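Local coordinates for Ras GTPase-activating-like protein IQGAP2 (Homo sapiens, PDB 5CJP) that probably serves as a signalling scaffold whose Ras GAP-related domain binds GTP-loaded Rho-family GTPases rather than speeding their GTP hydrolysis, at residues E[120-125]-E[261-266]; E[129-134]-E[288-293]; E[179-184]-E[294-299]; E[189-194]-E[305-310]; E[274-277]-E[282-285]. All coordinates share one frame; numbering follows the deposited sequence.

Contact 1 (E[120-125]-E[261-266]); sequences EIIDDK and SDQRRN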
# COMPACT_ATOMS: atom_id res chain seq x y z
N GLU E 120 -28.44 1.61 -18.64
CA GLU E 120 -29.84 1.73 -19.02
C GLU E 120 -30.53 0.36 -19.04
O GLU E 120 -31.68 0.24 -18.65
CB GLU E 120 -29.97 2.35 -20.41
CG GLU E 120 -29.93 3.85 -20.42
CD GLU E 120 -30.17 4.41 -21.81
OE1 GLU E 120 -30.27 5.65 -21.95
OE2 GLU E 120 -30.26 3.60 -22.77
N ILE E 121 -29.81 -0.66 -19.51
CA ILE E 121 -30.38 -2.00 -19.58
C ILE E 121 -30.43 -2.66 -18.20
O ILE E 121 -31.25 -3.55 -17.95
CB ILE E 121 -29.55 -2.89 -20.54
CG1 ILE E 121 -29.57 -2.29 -21.94
CG2 ILE E 121 -30.09 -4.30 -20.56
CD1 ILE E 121 -28.55 -2.88 -22.88
N ILE E 122 -29.53 -2.21 -17.32
CA ILE E 122 -29.46 -2.73 -15.94
C ILE E 122 -30.57 -2.12 -15.10
O ILE E 122 -31.25 -2.81 -14.35
CB ILE E 122 -28.09 -2.37 -15.25
CG1 ILE E 122 -26.93 -3.20 -15.82
CG2 ILE E 122 -28.14 -2.66 -13.80
CD1 ILE E 122 -27.19 -3.78 -17.13
N ASP E 123 -30.76 -0.82 -15.26
CA ASP E 123 -31.76 -0.07 -14.51
C ASP E 123 -33.22 -0.36 -14.84
O ASP E 123 -34.10 -0.15 -14.00
CB ASP E 123 -31.50 1.43 -14.65
CG ASP E 123 -30.22 1.88 -13.95
OD1 ASP E 123 -29.89 3.09 -14.03
OD2 ASP E 123 -29.55 1.03 -13.32
N ASP E 124 -33.50 -0.84 -16.04
CA ASP E 124 -34.88 -1.13 -16.40
C ASP E 124 -35.40 -2.32 -15.61
O ASP E 124 -35.29 -3.46 -16.05
CB ASP E 124 -35.01 -1.42 -17.89
CG ASP E 124 -36.45 -1.41 -18.35
OD1 ASP E 124 -37.33 -1.62 -17.48
OD2 ASP E 124 -36.70 -1.20 -19.55
N LYS E 125 -35.96 -2.03 -14.44
CA LYS E 125 -36.49 -3.06 -13.55
C LYS E 125 -37.58 -3.94 -14.15
O LYS E 125 -38.01 -4.90 -13.51
CB LYS E 125 -37.02 -2.39 -12.28
CG LYS E 125 -36.25 -2.73 -11.03
CD LYS E 125 -36.59 -1.79 -9.89
CE LYS E 125 -36.22 -0.34 -10.25
NZ LYS E 125 -36.45 0.60 -9.12
N SER E 261 -30.13 -12.48 -12.58
CA SER E 261 -30.08 -13.42 -13.68
C SER E 261 -30.77 -12.77 -14.87
O SER E 261 -30.43 -13.02 -16.03
CB SER E 261 -30.82 -14.70 -13.30
OG SER E 261 -30.39 -15.17 -12.04
N ASP E 262 -31.76 -11.93 -14.59
CA ASP E 262 -32.51 -11.25 -15.64
C ASP E 262 -31.65 -10.20 -16.35
O ASP E 262 -31.77 -10.01 -17.55
CB ASP E 262 -33.76 -10.60 -15.04
CG ASP E 262 -34.80 -11.61 -14.63
OD1 ASP E 262 -35.60 -11.29 -13.72
OD2 ASP E 262 -34.83 -12.72 -15.21
N GLN E 263 -30.80 -9.53 -15.58
CA GLN E 263 -29.92 -8.51 -16.15
C GLN E 263 -28.85 -9.22 -16.96
O GLN E 263 -28.44 -8.74 -18.02
CB GLN E 263 -29.32 -7.66 -15.03
CG GLN E 263 -30.37 -6.96 -14.17
CD GLN E 263 -29.78 -6.20 -12.99
OE1 GLN E 263 -29.05 -6.77 -12.17
NE2 GLN E 263 -30.11 -4.92 -12.89
N ARG E 264 -28.40 -10.37 -16.46
CA ARG E 264 -27.39 -11.17 -17.16
C ARG E 264 -27.92 -11.64 -18.49
O ARG E 264 -27.26 -11.50 -19.53
CB ARG E 264 -27.02 -12.40 -16.34
CG ARG E 264 -25.73 -12.28 -15.60
CD ARG E 264 -24.55 -12.26 -16.55
NE ARG E 264 -23.52 -11.36 -16.02
CZ ARG E 264 -23.09 -11.38 -14.76
NH1 ARG E 264 -23.60 -12.24 -13.90
NH2 ARG E 264 -22.17 -10.52 -14.36
N ARG E 265 -29.11 -12.24 -18.45
CA ARG E 265 -29.76 -12.77 -19.63
C ARG E 265 -30.04 -11.65 -20.65
O ARG E 265 -30.04 -11.89 -21.86
CB ARG E 265 -31.06 -13.47 -19.23
CG ARG E 265 -31.67 -14.33 -20.32
CD ARG E 265 -32.97 -14.91 -19.84
NE ARG E 265 -32.80 -15.60 -18.57
CZ ARG E 265 -32.15 -16.75 -18.42
NH1 ARG E 265 -31.61 -17.35 -19.48
NH2 ARG E 265 -32.03 -17.30 -17.22
N ASN E 266 -30.26 -10.44 -20.15
CA ASN E 266 -30.51 -9.29 -21.02
C ASN E 266 -29.22 -8.88 -21.71
O ASN E 266 -29.15 -8.83 -22.93
CB ASN E 266 -31.09 -8.12 -20.22
CG ASN E 266 -32.59 -8.27 -19.95
OD1 ASN E 266 -33.18 -7.47 -19.22
ND2 ASN E 266 -33.21 -9.29 -20.52
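At a helix-helix junction in the GAP-related domain, Ile122 in the last turn of helix 111-123 meets Gln263 in the first turn of helix 261-278. Gln263 NE2 donates to Ile122 O at 2.8 Å. The bond is bent, with an N-H...O angle of 144°, and the donor is tilted 32° from the carbonyl plane, whereas the oxygen stays close to the plane of the Gln263 amide. CG of Gln263 is anti to its carbonyl carbon (chi1 -59°) and the chain then runs extended, carrying the amide across the gap; the Gln263 and Ile122 side chains cross at about a right angle, and Ile122 CG2 lies against NE2. In this largely helical domain both ends of the amide are engaged: OE1 accepts from the backbone N of Asn260, which should fix the amide's rotation. One turn further along helix 261-278, CB of Asn266 rests on Ile121 CG2 at 4.0 Å. From the same isoleucine, contacts extend to Val183 and Val187 of helix 167-193.

Contact 2 (E[129-134]-E[288-293]); sequences INTNPV and EHLSSM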
# COMPACT_ATOMS: atom_id res chain seq x y z
N ILE E 129 -35.73 -9.88 -21.26
CA ILE E 129 -35.59 -10.49 -22.57
C ILE E 129 -35.27 -11.98 -22.39
O ILE E 129 -34.51 -12.36 -21.48
CB ILE E 129 -34.46 -9.81 -23.38
CG1 ILE E 129 -34.76 -8.32 -23.54
CG2 ILE E 129 -34.32 -10.45 -24.75
CD1 ILE E 129 -33.57 -7.52 -24.02
N ASN E 130 -35.87 -12.81 -23.22
CA ASN E 130 -35.63 -14.26 -23.17
C ASN E 130 -35.99 -14.89 -24.51
O ASN E 130 -37.16 -15.13 -24.81
CB ASN E 130 -36.45 -14.92 -22.07
CG ASN E 130 -35.87 -16.28 -21.65
OD1 ASN E 130 -35.56 -17.12 -22.49
ND2 ASN E 130 -35.74 -16.48 -20.35
N THR E 131 -34.96 -15.15 -25.31
CA THR E 131 -35.14 -15.73 -26.63
C THR E 131 -35.33 -17.24 -26.62
O THR E 131 -35.21 -17.88 -27.67
CB THR E 131 -33.94 -15.37 -27.51
OG1 THR E 131 -32.73 -15.71 -26.82
CG2 THR E 131 -33.94 -13.88 -27.79
N ASN E 132 -35.62 -17.80 -25.46
CA ASN E 132 -35.79 -19.25 -25.35
C ASN E 132 -37.22 -19.66 -25.06
O ASN E 132 -37.70 -19.57 -23.93
CB ASN E 132 -34.86 -19.80 -24.25
CG ASN E 132 -34.85 -21.32 -24.20
OD1 ASN E 132 -35.51 -21.99 -25.00
ND2 ASN E 132 -34.09 -21.87 -23.26
N PRO E 133 -37.93 -20.14 -26.10
CA PRO E 133 -39.32 -20.58 -26.03
C PRO E 133 -39.64 -21.47 -24.83
O PRO E 133 -40.46 -21.10 -24.00
CB PRO E 133 -39.51 -21.30 -27.36
CG PRO E 133 -38.67 -20.48 -28.28
CD PRO E 133 -37.40 -20.29 -27.47
N VAL E 134 -38.99 -22.64 -24.74
CA VAL E 134 -39.26 -23.55 -23.62
C VAL E 134 -39.09 -22.88 -22.27
O VAL E 134 -39.81 -23.19 -21.32
CB VAL E 134 -38.35 -24.82 -23.64
CG1 VAL E 134 -38.72 -25.72 -24.81
CG2 VAL E 134 -36.89 -24.42 -23.74
N GLU E 288 -34.41 -20.61 -35.39
CA GLU E 288 -35.34 -20.13 -36.40
C GLU E 288 -36.35 -19.14 -35.86
O GLU E 288 -36.73 -18.21 -36.56
CB GLU E 288 -36.09 -21.31 -37.02
CG GLU E 288 -35.56 -21.73 -38.38
CD GLU E 288 -35.65 -20.62 -39.43
OE1 GLU E 288 -36.77 -20.08 -39.63
OE2 GLU E 288 -34.61 -20.30 -40.05
N HIS E 289 -36.78 -19.32 -34.61
CA HIS E 289 -37.76 -18.43 -34.01
C HIS E 289 -37.29 -16.97 -33.87
O HIS E 289 -38.09 -16.08 -33.56
CB HIS E 289 -38.20 -18.99 -32.67
CG HIS E 289 -37.07 -19.19 -31.71
ND1 HIS E 289 -35.95 -19.92 -32.04
CD2 HIS E 289 -36.89 -18.76 -30.45
CE1 HIS E 289 -35.11 -19.91 -31.02
NE2 HIS E 289 -35.66 -19.21 -30.04
N LEU E 290 -36.01 -16.73 -34.10
CA LEU E 290 -35.44 -15.39 -34.01
C LEU E 290 -35.14 -14.83 -35.40
O LEU E 290 -34.66 -13.71 -35.53
CB LEU E 290 -34.16 -15.41 -33.18
CG LEU E 290 -34.26 -15.26 -31.67
CD1 LEU E 290 -35.28 -16.21 -31.11
CD2 LEU E 290 -32.90 -15.51 -31.05
N SER E 291 -35.43 -15.63 -36.43
CA SER E 291 -35.17 -15.26 -37.82
C SER E 291 -35.68 -13.88 -38.25
O SER E 291 -35.20 -13.31 -39.22
CB SER E 291 -35.75 -16.32 -38.75
OG SER E 291 -37.17 -16.37 -38.66
N SER E 292 -36.67 -13.35 -37.53
CA SER E 292 -37.19 -12.04 -37.88
C SER E 292 -36.10 -10.97 -37.76
O SER E 292 -36.22 -9.89 -38.34
CB SER E 292 -38.37 -11.68 -36.98
OG SER E 292 -37.99 -11.68 -35.62
N MET E 293 -35.04 -11.30 -37.02
CA MET E 293 -33.93 -10.37 -36.81
C MET E 293 -32.86 -10.45 -37.88
O MET E 293 -31.96 -9.62 -37.92
CB MET E 293 -33.28 -10.62 -35.44
CG MET E 293 -34.21 -10.41 -34.25
SD MET E 293 -33.48 -10.64 -32.60
CE MET E 293 -32.90 -9.00 -32.23
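His289 NE2 donates to Thr131 O at 2.8 Å, the oxygen lying near the plane of the imidazole and the nitrogen nearly along the C=O axis (C=O...N angle 165°). The Pro133 side chain points head-on against that of His289, its CG and CD lying obliquely beside CD2 and NE2; Pro133 CD is 3.3 Å from His289 NE2. Next to the bond, Leu290 CD2 packs on Thr131 CB at 3.7 Å, the two side chains crossing at about a right angle. Leu290 CD1 also covers one face of its neighbour's ring, towards the rim. Behind this shell, Asn130 OD1 accepts from Asn132 N at 3.0 Å, an Asx turn leading into the N-cap position of helix 133-139. On the other segment, Glu288 O accepts from both the N and OG of Ser291, holding the 3-10 turn that presents His289. Outside, Leu180 packs on Thr131 and Phe283 on Leu290. Because Thr131 O can only accept, the bond implies that His289 carries a hydrogen on NE2.

Contact 3 (E[179-184]-E[294-299]); sequences NLRRVT and NNYLSE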
# COMPACT_ATOMS: atom_id res chain seq x y z
N ASN E 179 -37.86 -5.72 -27.70
CA ASN E 179 -37.04 -5.12 -26.67
C ASN E 179 -35.56 -5.30 -27.02
O ASN E 179 -34.81 -4.33 -27.06
CB ASN E 179 -37.31 -5.77 -25.31
CG ASN E 179 -38.70 -5.46 -24.77
OD1 ASN E 179 -39.02 -4.32 -24.45
ND2 ASN E 179 -39.53 -6.49 -24.66
N LEU E 180 -35.18 -6.54 -27.29
CA LEU E 180 -33.80 -6.88 -27.61
C LEU E 180 -33.23 -6.02 -28.74
O LEU E 180 -32.15 -5.45 -28.61
CB LEU E 180 -33.68 -8.36 -27.99
CG LEU E 180 -32.54 -9.23 -27.41
CD1 LEU E 180 -32.45 -10.53 -28.20
CD2 LEU E 180 -31.19 -8.50 -27.47
N ARG E 181 -33.97 -5.92 -29.84
CA ARG E 181 -33.53 -5.14 -30.98
C ARG E 181 -33.36 -3.67 -30.63
O ARG E 181 -32.50 -2.98 -31.18
CB ARG E 181 -34.52 -5.27 -32.13
CG ARG E 181 -33.97 -4.75 -33.45
CD ARG E 181 -34.97 -3.84 -34.11
NE ARG E 181 -35.19 -2.64 -33.31
CZ ARG E 181 -36.37 -2.04 -33.15
NH1 ARG E 181 -37.45 -2.53 -33.75
NH2 ARG E 181 -36.47 -0.95 -32.41
N ARG E 182 -34.18 -3.21 -29.70
CA ARG E 182 -34.16 -1.82 -29.26
C ARG E 182 -32.94 -1.50 -28.40
O ARG E 182 -32.28 -0.49 -28.60
CB ARG E 182 -35.42 -1.54 -28.47
CG ARG E 182 -36.12 -0.28 -28.85
CD ARG E 182 -37.12 0.07 -27.78
NE ARG E 182 -36.43 0.29 -26.51
CZ ARG E 182 -36.56 -0.49 -25.44
NH1 ARG E 182 -37.36 -1.56 -25.47
NH2 ARG E 182 -35.90 -0.19 -24.33
N VAL E 183 -32.65 -2.36 -27.41
CA VAL E 183 -31.50 -2.15 -26.54
C VAL E 183 -30.21 -2.38 -27.31
O VAL E 183 -29.23 -1.69 -27.12
CB VAL E 183 -31.50 -3.07 -25.33
CG1 VAL E 183 -31.93 -2.30 -24.11
CG2 VAL E 183 -32.44 -4.22 -25.54
N THR E 184 -30.23 -3.36 -28.20
CA THR E 184 -29.06 -3.68 -29.00
C THR E 184 -28.64 -2.51 -29.86
O THR E 184 -27.46 -2.19 -29.94
CB THR E 184 -29.32 -4.88 -29.92
OG1 THR E 184 -29.64 -6.02 -29.13
CG2 THR E 184 -28.10 -5.19 -30.76
N ASN E 294 -32.96 -11.43 -38.77
CA ASN E 294 -31.95 -11.59 -39.80
C ASN E 294 -31.76 -10.39 -40.70
O ASN E 294 -30.69 -10.21 -41.29
CB ASN E 294 -32.25 -12.83 -40.64
CG ASN E 294 -32.10 -14.10 -39.85
OD1 ASN E 294 -31.52 -14.09 -38.76
ND2 ASN E 294 -32.62 -15.19 -40.38
N ASN E 295 -32.79 -9.56 -40.80
CA ASN E 295 -32.69 -8.37 -41.63
C ASN E 295 -31.84 -7.36 -40.88
O ASN E 295 -30.98 -6.70 -41.46
CB ASN E 295 -34.07 -7.79 -41.91
CG ASN E 295 -34.97 -8.76 -42.66
OD1 ASN E 295 -34.64 -9.19 -43.76
ND2 ASN E 295 -36.10 -9.11 -42.05
N TYR E 296 -32.08 -7.24 -39.57
CA TYR E 296 -31.32 -6.32 -38.74
C TYR E 296 -29.88 -6.81 -38.64
O TYR E 296 -28.94 -6.01 -38.68
CB TYR E 296 -31.93 -6.23 -37.33
CG TYR E 296 -31.11 -5.43 -36.32
CD1 TYR E 296 -30.94 -4.05 -36.45
CD2 TYR E 296 -30.53 -6.06 -35.21
CE1 TYR E 296 -30.22 -3.31 -35.49
CE2 TYR E 296 -29.81 -5.32 -34.25
CZ TYR E 296 -29.66 -3.95 -34.39
OH TYR E 296 -28.98 -3.23 -33.41
N LEU E 297 -29.71 -8.12 -38.51
CA LEU E 297 -28.38 -8.70 -38.40
C LEU E 297 -27.53 -8.36 -39.60
O LEU E 297 -26.35 -8.09 -39.46
CB LEU E 297 -28.46 -10.22 -38.25
CG LEU E 297 -28.91 -10.73 -36.88
CD1 LEU E 297 -28.95 -12.25 -36.87
CD2 LEU E 297 -27.96 -10.21 -35.84
N SER E 298 -28.12 -8.40 -40.79
CA SER E 298 -27.36 -8.12 -42.01
C SER E 298 -27.02 -6.65 -42.20
O SER E 298 -26.06 -6.32 -42.88
CB SER E 298 -28.13 -8.61 -43.24
OG SER E 298 -28.47 -9.97 -43.10
N GLU E 299 -27.82 -5.77 -41.61
CA GLU E 299 -27.55 -4.34 -41.71
C GLU E 299 -26.46 -4.03 -40.69
O GLU E 299 -25.50 -3.29 -40.98
CB GLU E 299 -28.81 -3.52 -41.36
CG GLU E 299 -30.04 -3.88 -42.18
CD GLU E 299 -31.25 -3.04 -41.79
OE1 GLU E 299 -31.59 -2.99 -40.58
OE2 GLU E 299 -31.87 -2.44 -42.70
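Tyr296 and Arg181 join two helices of the bundle, with the aromatic ring of helix 294-311 reaching across to helix 167-193. CG of Tyr296 is anti to its backbone N (chi1 173°), a torsion that swings the ring out towards the partner helix. Arg181 has its own CG trans to N (chi1 -167°), and this methylene sits over the centre of one ring face in a CH-pi contact, Arg181 CG 4.1 Å from the centroid of the Tyr296 ring. Beyond CG the arginine chain bends at chi2 and chi3, and its guanidinium, tilted 61° to the ring plane, pairs instead with Glu178 in a salt bridge. Thr184 comes to the ring edge, in its plane, through CG2. With a leucine in place of Tyr296, the Arg181 methylene would probably lose its aromatic face and Thr184 the hydroxyl end it packs against. The Tyr296 hydroxyl also makes a weak hydrogen bond to Asp185. Thr184 is turned so that OG1 bonds back to Leu180 O at 2.6 Å, a carbonyl that also accepts Thr184 N; this leaves the methyl to face the tyrosine, with Thr184 CG2 3.4 Å from Tyr296 OH.

Contact 4 (E[189-194]-E[305-310]); sequences NSIISS and RKYFKE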
# COMPACT_ATOMS: atom_id res chain seq x y z
N ASN E 189 -24.96 1.63 -31.61
CA ASN E 189 -24.67 3.00 -32.01
C ASN E 189 -23.57 3.66 -31.17
O ASN E 189 -22.77 4.43 -31.70
CB ASN E 189 -25.96 3.85 -31.98
CG ASN E 189 -26.91 3.52 -33.15
OD1 ASN E 189 -28.12 3.71 -33.05
ND2 ASN E 189 -26.35 3.03 -34.26
N SER E 190 -23.51 3.33 -29.88
CA SER E 190 -22.47 3.89 -29.01
C SER E 190 -21.13 3.44 -29.56
O SER E 190 -20.21 4.25 -29.74
CB SER E 190 -22.61 3.36 -27.59
OG SER E 190 -23.93 3.55 -27.10
N ILE E 191 -21.02 2.14 -29.82
CA ILE E 191 -19.80 1.56 -30.36
C ILE E 191 -19.43 2.12 -31.74
O ILE E 191 -18.36 2.69 -31.92
CB ILE E 191 -19.91 0.01 -30.48
CG1 ILE E 191 -20.21 -0.62 -29.11
CG2 ILE E 191 -18.62 -0.56 -31.03
CD1 ILE E 191 -20.62 -2.08 -29.14
N ILE E 192 -20.33 1.97 -32.71
CA ILE E 192 -20.04 2.43 -34.07
C ILE E 192 -19.75 3.92 -34.25
O ILE E 192 -18.92 4.31 -35.10
CB ILE E 192 -21.17 2.05 -35.04
CG1 ILE E 192 -21.26 0.52 -35.16
CG2 ILE E 192 -20.93 2.68 -36.41
CD1 ILE E 192 -20.03 -0.06 -35.65
N SER E 193 -20.40 4.77 -33.47
CA SER E 193 -20.19 6.21 -33.60
C SER E 193 -18.94 6.68 -32.85
O SER E 193 -18.51 7.82 -33.00
CB SER E 193 -21.40 6.98 -33.08
OG SER E 193 -21.56 6.80 -31.69
N SER E 194 -18.37 5.79 -32.05
CA SER E 194 -17.20 6.14 -31.26
C SER E 194 -15.92 5.40 -31.61
O SER E 194 -15.16 5.02 -30.73
CB SER E 194 -17.53 5.95 -29.78
OG SER E 194 -18.66 6.73 -29.43
N ARG E 305 -18.72 -4.26 -40.31
CA ARG E 305 -17.73 -4.46 -41.35
C ARG E 305 -17.04 -3.15 -41.70
O ARG E 305 -15.83 -3.10 -41.88
CB ARG E 305 -18.39 -5.05 -42.60
CG ARG E 305 -17.42 -5.38 -43.71
CD ARG E 305 -17.64 -4.50 -44.94
NE ARG E 305 -16.61 -4.74 -45.96
CZ ARG E 305 -16.36 -5.94 -46.51
NH1 ARG E 305 -17.05 -7.01 -46.14
NH2 ARG E 305 -15.38 -6.05 -47.39
N LYS E 306 -17.83 -2.08 -41.79
CA LYS E 306 -17.29 -0.76 -42.12
C LYS E 306 -16.39 -0.24 -40.99
O LYS E 306 -15.36 0.39 -41.23
CB LYS E 306 -18.44 0.22 -42.36
CG LYS E 306 -17.99 1.62 -42.69
CD LYS E 306 -19.16 2.56 -42.87
CE LYS E 306 -18.68 3.96 -43.19
NZ LYS E 306 -19.84 4.88 -43.37
N TYR E 307 -16.81 -0.52 -39.76
CA TYR E 307 -16.13 -0.13 -38.53
C TYR E 307 -14.76 -0.81 -38.43
O TYR E 307 -13.74 -0.14 -38.27
CB TYR E 307 -17.01 -0.55 -37.36
CG TYR E 307 -16.45 -0.33 -35.99
CD1 TYR E 307 -16.39 0.95 -35.43
CD2 TYR E 307 -16.04 -1.41 -35.21
CE1 TYR E 307 -15.95 1.13 -34.13
CE2 TYR E 307 -15.59 -1.23 -33.90
CZ TYR E 307 -15.55 0.04 -33.37
OH TYR E 307 -15.15 0.21 -32.07
N PHE E 308 -14.76 -2.13 -38.52
CA PHE E 308 -13.54 -2.93 -38.44
C PHE E 308 -12.51 -2.50 -39.48
O PHE E 308 -11.33 -2.37 -39.17
CB PHE E 308 -13.87 -4.42 -38.64
CG PHE E 308 -14.80 -4.98 -37.60
CD1 PHE E 308 -15.59 -6.10 -37.88
CD2 PHE E 308 -14.90 -4.39 -36.34
CE1 PHE E 308 -16.47 -6.61 -36.92
CE2 PHE E 308 -15.78 -4.89 -35.38
CZ PHE E 308 -16.57 -6.01 -35.67
N LYS E 309 -12.95 -2.29 -40.71
CA LYS E 309 -12.03 -1.88 -41.75
C LYS E 309 -11.39 -0.55 -41.40
O LYS E 309 -10.19 -0.38 -41.54
CB LYS E 309 -12.74 -1.78 -43.10
CG LYS E 309 -11.80 -1.36 -44.22
CD LYS E 309 -12.45 -1.40 -45.59
CE LYS E 309 -11.43 -1.04 -46.67
NZ LYS E 309 -12.01 -1.12 -48.04
N GLU E 310 -12.19 0.39 -40.92
CA GLU E 310 -11.65 1.70 -40.56
C GLU E 310 -10.73 1.61 -39.34
O GLU E 310 -9.79 2.39 -39.20
CB GLU E 310 -12.78 2.68 -40.28
CG GLU E 310 -12.89 3.80 -41.30
CD GLU E 310 -11.70 4.74 -41.29
OE1 GLU E 310 -11.51 5.46 -40.28
OE2 GLU E 310 -10.96 4.77 -42.29
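Apolar contacts dominate where Tyr307 lies against Ile191 and Ile192. Tyr307 CB meets Ile192 CD1 at 3.5 Å, and the same methyl reaches obliquely to CG and CD1 of the ring. Towards the hydroxyl end, Ile191 CG2 is 3.9 Å from Tyr307 CZ, its side chain crossing the tyrosine at about a right angle. CG of Tyr307 is anti to the backbone N (chi1 176°), which sends the ring across to the two isoleucines, while both chi angles of Ile192 near -60° curl its CD1 back onto the tyrosine. These residues join the C-terminal end of helix 167-193 to helix 294-311 in the helical bundle, and Met238 of helix 222-243 adds to the packing on both Ile191 and Tyr307. An alanine at Tyr307 would keep a CB for Ile192 but is likely to open a gap beside Ile191 and Met238. One backbone group also touches the ring: Ile191 O lies 3.6 Å from Tyr307 CE1, at an oblique angle. The serine hydroxyls bond back along their own helix, where it winds down. Ser193 OG and Ser193 N grip Asn189 O from opposite faces of its plane, and Ser194 OG donates to Ser190 O at 2.9 Å.

Contact 5 (E[274-277]-E[282-285]); sequences LQHA and LFEG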
# COMPACT_ATOMS: atom_id res chain seq x y z
N LEU E 274 -25.23 -9.23 -31.24
CA LEU E 274 -24.10 -8.52 -31.81
C LEU E 274 -22.98 -9.44 -32.32
O LEU E 274 -22.33 -9.12 -33.33
CB LEU E 274 -23.56 -7.48 -30.82
CG LEU E 274 -24.43 -6.22 -30.58
CD1 LEU E 274 -23.70 -5.25 -29.65
CD2 LEU E 274 -24.74 -5.52 -31.89
N GLN E 275 -22.74 -10.57 -31.65
CA GLN E 275 -21.71 -11.52 -32.10
C GLN E 275 -22.10 -11.95 -33.50
O GLN E 275 -21.36 -11.76 -34.45
CB GLN E 275 -21.68 -12.76 -31.23
CG GLN E 275 -20.29 -13.30 -30.85
CD GLN E 275 -19.24 -13.29 -31.96
OE1 GLN E 275 -18.87 -12.24 -32.44
NE2 GLN E 275 -18.74 -14.48 -32.34
N HIS E 276 -23.30 -12.51 -33.60
CA HIS E 276 -23.83 -12.97 -34.88
C HIS E 276 -23.68 -11.94 -35.99
O HIS E 276 -23.26 -12.27 -37.10
CB HIS E 276 -25.30 -13.36 -34.73
CG HIS E 276 -25.49 -14.69 -34.09
ND1 HIS E 276 -25.65 -15.85 -34.82
CD2 HIS E 276 -25.50 -15.06 -32.79
CE1 HIS E 276 -25.74 -16.88 -33.99
NE2 HIS E 276 -25.65 -16.42 -32.76
N ALA E 277 -24.03 -10.69 -35.69
CA ALA E 277 -23.92 -9.62 -36.67
C ALA E 277 -22.47 -9.41 -37.06
O ALA E 277 -22.15 -9.36 -38.24
CB ALA E 277 -24.49 -8.34 -36.11
N LEU E 282 -26.63 -15.39 -39.64
CA LEU E 282 -28.06 -15.25 -39.46
C LEU E 282 -28.62 -16.34 -38.55
O LEU E 282 -28.06 -17.44 -38.45
CB LEU E 282 -28.76 -15.29 -40.81
CG LEU E 282 -28.25 -14.31 -41.86
CD1 LEU E 282 -29.03 -14.48 -43.15
CD2 LEU E 282 -28.37 -12.88 -41.34
N PHE E 283 -29.72 -16.03 -37.89
CA PHE E 283 -30.37 -16.99 -37.02
C PHE E 283 -31.08 -18.03 -37.87
O PHE E 283 -31.62 -17.71 -38.93
CB PHE E 283 -31.38 -16.28 -36.13
CG PHE E 283 -30.75 -15.49 -35.02
CD1 PHE E 283 -31.35 -14.33 -34.54
CD2 PHE E 283 -29.57 -15.92 -34.42
CE1 PHE E 283 -30.80 -13.62 -33.49
CE2 PHE E 283 -29.01 -15.22 -33.37
CZ PHE E 283 -29.64 -14.06 -32.90
N GLU E 284 -31.06 -19.28 -37.43
CA GLU E 284 -31.72 -20.35 -38.16
C GLU E 284 -31.50 -21.66 -37.44
O GLU E 284 -30.91 -21.69 -36.36
CB GLU E 284 -31.17 -20.42 -39.58
CG GLU E 284 -29.72 -20.84 -39.70
CD GLU E 284 -29.17 -20.58 -41.09
OE1 GLU E 284 -28.27 -21.33 -41.53
OE2 GLU E 284 -29.63 -19.62 -41.75
N GLY E 285 -32.01 -22.74 -38.03
CA GLY E 285 -31.88 -24.07 -37.44
C GLY E 285 -31.79 -24.10 -35.93
O GLY E 285 -30.69 -24.06 -35.38
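His276 and Phe283 each hold CG anti to the carbonyl carbon (chi1 -78° in the histidine), and from these torsions the two side chains meet at about a right angle. Chi2 of the histidine, -94°, stands the imidazole so that one face looks at the phenylalanine. Phe283 CE2 comes down over the centre of that face, nearly equidistant from the five ring atoms and 3.6 Å from His276 CD2. The centroids of the His276 and Phe283 rings are 4.7 Å apart and their planes stand at 61°. The histidine is held from turning by ND1, which pairs with the backbone O of Lys281 in the intervening turn. In the loop, the backbone N of Phe283 bonds to Asn294 OD1, which holds the main chain there, and the ring packs on Leu290 and Met293. Leu282, by contrast, points away from the helix and packs on helix 294-311. The pair is a tilted T-shaped (edge-to-face) stack, folding the loop after helix 261-278 back against that helix's last turns.

Overall arrangement
From the N terminus, the first partners of contacts 1 to 4 come in order along helix 111-123, the loop leading into helix 133-139, and helix 167-193. Helix 261-278 then returns to close contact 1. Contact 5 opens later on that helix and closes within a few residues, a local turn lying wholly within the spans of contacts 2, 3 and 4 and in series after contact 1. The chain next closes contact 2, then contacts 3 and 4 on helix 294-311. Contacts 1 to 4 therefore all cross one another. Helix 167-193 links neighbours: Val183 touches Ile121, and Leu180 touches Ile129. Asn294 to Phe283 connects contacts 3 and 5.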